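Local coordinates for protein N-acyl-D-glutamate deacylase (Bordetella bronchiseptica, PDB 3GIP) that hydrolyses the amide bond of N-acyl-D-glutamate, releasing D-glutamate, as a zinc-binding deacylase of the amidohydrolase superfamily, at residues A[164-169]-A[198-203]. Numbering follows the deposited sequence.
Sequences AEQQAM and AAELEG
Gln-166 and Glu-200 have the nearest CA atoms, 6.7 Å apart, where helices 163-179 and 198-210 run side by side, the two short segments inclined at 31° with their axes 10.2 Å apart. The side chain of Gln-166 bridges the gap. Its CG lies anti to the backbone N, and a bend at chi2 brings the amide against the backbone of Glu-200. There Gln-166 NE2 donates a hydrogen bond to Glu-200 O at 3.1 Å. The bond is moderately bent, 149° at the hydrogen. NE2 approaches a lone pair of the carbonyl oxygen, within the plane of that group, while the oxygen sits out of the glutamine amide plane. The other end of the amide, Gln-166 OE1, lies 3.2 Å from both Glu-200 CA and Glu-200 CG, with CB close by. Gly-203, one turn further along its helix, has no side chain, and its CA lies 4.0 Å from Gln-166 NE2. Both helices belong to the outer layer of the amidohydrolase TIM barrel. Strand 183-187 of the barrel lies between them in the chain. Glu-200 extends beyond CG and carries its carboxylate past the glutamine, the two planar groups 58° apart. The side chain of Met-169 crosses that of Glu-200 at about a right angle, with Met-169 CE 3.7 Å from Glu-200 OE2. Glu-200 OE1 forms a salt bridge with Arg-150 of helix 146-153, which probably steadies this buried charge. Met-169 also packs on Arg-150 and Ala-153, while Pro-161 touches Gln-166, Met-169 and Glu-200.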
ATOM      1  N   ALA A 164     -13.169  27.675  10.753  1.00 18.78           N
ATOM      2  CA  ALA A 164     -12.581  27.083  11.950  1.00 18.67           C
ATOM      3  C   ALA A 164     -12.350  25.581  11.796  1.00 17.92           C
ATOM      4  O   ALA A 164     -11.335  25.056  12.253  1.00 18.70           O
ATOM      5  CB  ALA A 164     -13.471  27.355  13.160  1.00 18.78           C
ATOM      6  N   GLU A 165     -13.296  24.889  11.169  1.00 19.01           N
ATOM      7  CA  GLU A 165     -13.162  23.447  10.969  1.00 17.93           C
ATOM      8  C   GLU A 165     -12.044  23.154   9.972  1.00 17.71           C
ATOM      9  O   GLU A 165     -11.294  22.191  10.138  1.00 17.82           O
ATOM     10  CB  GLU A 165     -14.487  22.848  10.485  1.00 18.17           C
ATOM     11  CG  GLU A 165     -15.602  22.941  11.520  1.00 19.49           C
ATOM     12  CD  GLU A 165     -16.951  22.496  10.988  1.00 20.40           C
ATOM     13  OE1 GLU A 165     -17.263  22.808   9.820  1.00 20.78           O
ATOM     14  OE2 GLU A 165     -17.708  21.849  11.746  1.00 19.31           O
ATOM     15  N   GLN A 166     -11.928  23.987   8.941  1.00 17.33           N
ATOM     16  CA  GLN A 166     -10.871  23.807   7.951  1.00 17.26           C
ATOM     17  C   GLN A 166      -9.532  23.973   8.657  1.00 17.88           C
ATOM     18  O   GLN A 166      -8.601  23.197   8.441  1.00 17.60           O
ATOM     19  CB  GLN A 166     -10.999  24.840   6.831  1.00 16.49           C
ATOM     20  CG  GLN A 166      -9.864  24.817   5.802  1.00 17.81           C
ATOM     21  CD  GLN A 166      -9.846  23.547   4.967  1.00 18.39           C
ATOM     22  OE1 GLN A 166     -10.891  23.066   4.529  1.00 19.27           O
ATOM     23  NE2 GLN A 166      -8.652  23.008   4.725  1.00 18.43           N
ATOM     24  N   GLN A 167      -9.437  24.985   9.517  1.00 17.04           N
ATOM     25  CA  GLN A 167      -8.192  25.218  10.237  1.00 17.81           C
ATOM     26  C   GLN A 167      -7.920  24.084  11.221  1.00 16.92           C
ATOM     27  O   GLN A 167      -6.768  23.722  11.459  1.00 17.43           O
ATOM     28  CB  GLN A 167      -8.241  26.556  10.980  1.00 18.53           C
ATOM     29  CG  GLN A 167      -6.898  26.989  11.556  1.00 19.66           C
ATOM     30  CD  GLN A 167      -5.813  27.084  10.495  1.00 19.09           C
ATOM     31  OE1 GLN A 167      -5.977  27.771   9.486  1.00 20.48           O
ATOM     32  NE2 GLN A 167      -4.699  26.396  10.720  1.00 20.99           N
ATOM     33  N   ALA A 168      -8.980  23.522  11.795  1.00 17.44           N
ATOM     34  CA  ALA A 168      -8.825  22.422  12.741  1.00 17.94           C
ATOM     35  C   ALA A 168      -8.232  21.211  12.030  1.00 17.40           C
ATOM     36  O   ALA A 168      -7.350  20.536  12.559  1.00 18.96           O
ATOM     37  CB  ALA A 168     -10.167  22.059  13.355  1.00 18.24           C
ATOM     38  N   MET A 169      -8.719  20.934  10.826  1.00 18.44           N
ATOM     39  CA  MET A 169      -8.202  19.802  10.068  1.00 17.72           C
ATOM     40  C   MET A 169      -6.743  20.041   9.700  1.00 17.82           C
ATOM     41  O   MET A 169      -5.923  19.122   9.740  1.00 17.49           O
ATOM     42  CB  MET A 169      -9.041  19.568   8.809  1.00 18.13           C
ATOM     43  CG  MET A 169     -10.459  19.092   9.103  1.00 18.07           C
ATOM     44  SD  MET A 169     -11.348  18.510   7.636  1.00 17.05           S
ATOM     45  CE  MET A 169     -11.947  20.056   6.983  1.00 17.08           C
ATOM     46  N   ALA A 198     -12.123  21.856  -3.774  1.00 18.99           N
ATOM     47  CA  ALA A 198     -10.736  22.252  -3.988  1.00 19.19           C
ATOM     48  C   ALA A 198     -10.073  22.994  -2.827  1.00 18.36           C
ATOM     49  O   ALA A 198      -8.987  22.619  -2.397  1.00 19.08           O
ATOM     50  CB  ALA A 198     -10.628  23.079  -5.265  1.00 18.29           C
ATOM     51  N   ALA A 199     -10.719  24.041  -2.320  1.00 18.64           N
ATOM     52  CA  ALA A 199     -10.150  24.827  -1.223  1.00 18.33           C
ATOM     53  C   ALA A 199      -9.764  23.999   0.001  1.00 17.47           C
ATOM     54  O   ALA A 199      -8.723  24.236   0.619  1.00 17.90           O
ATOM     55  CB  ALA A 199     -11.126  25.932  -0.816  1.00 18.95           C
ATOM     56  N   GLU A 200     -10.608  23.037   0.356  1.00 16.83           N
ATOM     57  CA  GLU A 200     -10.355  22.181   1.507  1.00 16.51           C
ATOM     58  C   GLU A 200      -9.119  21.311   1.308  1.00 16.15           C
ATOM     59  O   GLU A 200      -8.246  21.228   2.178  1.00 15.63           O
ATOM     60  CB  GLU A 200     -11.573  21.289   1.764  1.00 17.45           C
ATOM     61  CG  GLU A 200     -11.418  20.335   2.939  1.00 18.07           C
ATOM     62  CD  GLU A 200     -12.680  19.534   3.204  1.00 18.43           C
ATOM     63  OE1 GLU A 200     -13.781  20.041   2.898  1.00 19.28           O
ATOM     64  OE2 GLU A 200     -12.575  18.407   3.735  1.00 17.50           O
ATOM     65  N   LEU A 201      -9.046  20.664   0.150  1.00 15.96           N
ATOM     66  CA  LEU A 201      -7.928  19.785  -0.154  1.00 16.52           C
ATOM     67  C   LEU A 201      -6.627  20.563  -0.332  1.00 15.28           C
ATOM     68  O   LEU A 201      -5.562  20.115   0.101  1.00 15.30           O
ATOM     69  CB  LEU A 201      -8.255  18.968  -1.409  1.00 15.21           C
ATOM     70  CG  LEU A 201      -9.562  18.169  -1.279  1.00 16.60           C
ATOM     71  CD1 LEU A 201      -9.877  17.456  -2.588  1.00 17.54           C
ATOM     72  CD2 LEU A 201      -9.441  17.169  -0.131  1.00 16.68           C
ATOM     73  N   GLU A 202      -6.718  21.737  -0.947  1.00 16.34           N
ATOM     74  CA  GLU A 202      -5.542  22.571  -1.164  1.00 16.84           C
ATOM     75  C   GLU A 202      -4.985  23.049   0.171  1.00 16.65           C
ATOM     76  O   GLU A 202      -3.772  23.144   0.345  1.00 16.10           O
ATOM     77  CB  GLU A 202      -5.898  23.770  -2.045  1.00 18.44           C
ATOM     78  CG  GLU A 202      -6.387  23.376  -3.429  1.00 22.64           C
ATOM     79  CD  GLU A 202      -6.852  24.562  -4.248  1.00 25.66           C
ATOM     80  OE1 GLU A 202      -7.442  25.495  -3.660  1.00 27.08           O
ATOM     81  OE2 GLU A 202      -6.643  24.553  -5.480  1.00 24.45           O
ATOM     82  N   GLY A 203      -5.879  23.353   1.110  1.00 15.76           N
ATOM     83  CA  GLY A 203      -5.441  23.800   2.420  1.00 16.08           C
ATOM     84  C   GLY A 203      -4.570  22.754   3.086  1.00 16.78           C
ATOM     85  O   GLY A 203      -3.517  23.066   3.643  1.00 16.48           O
TER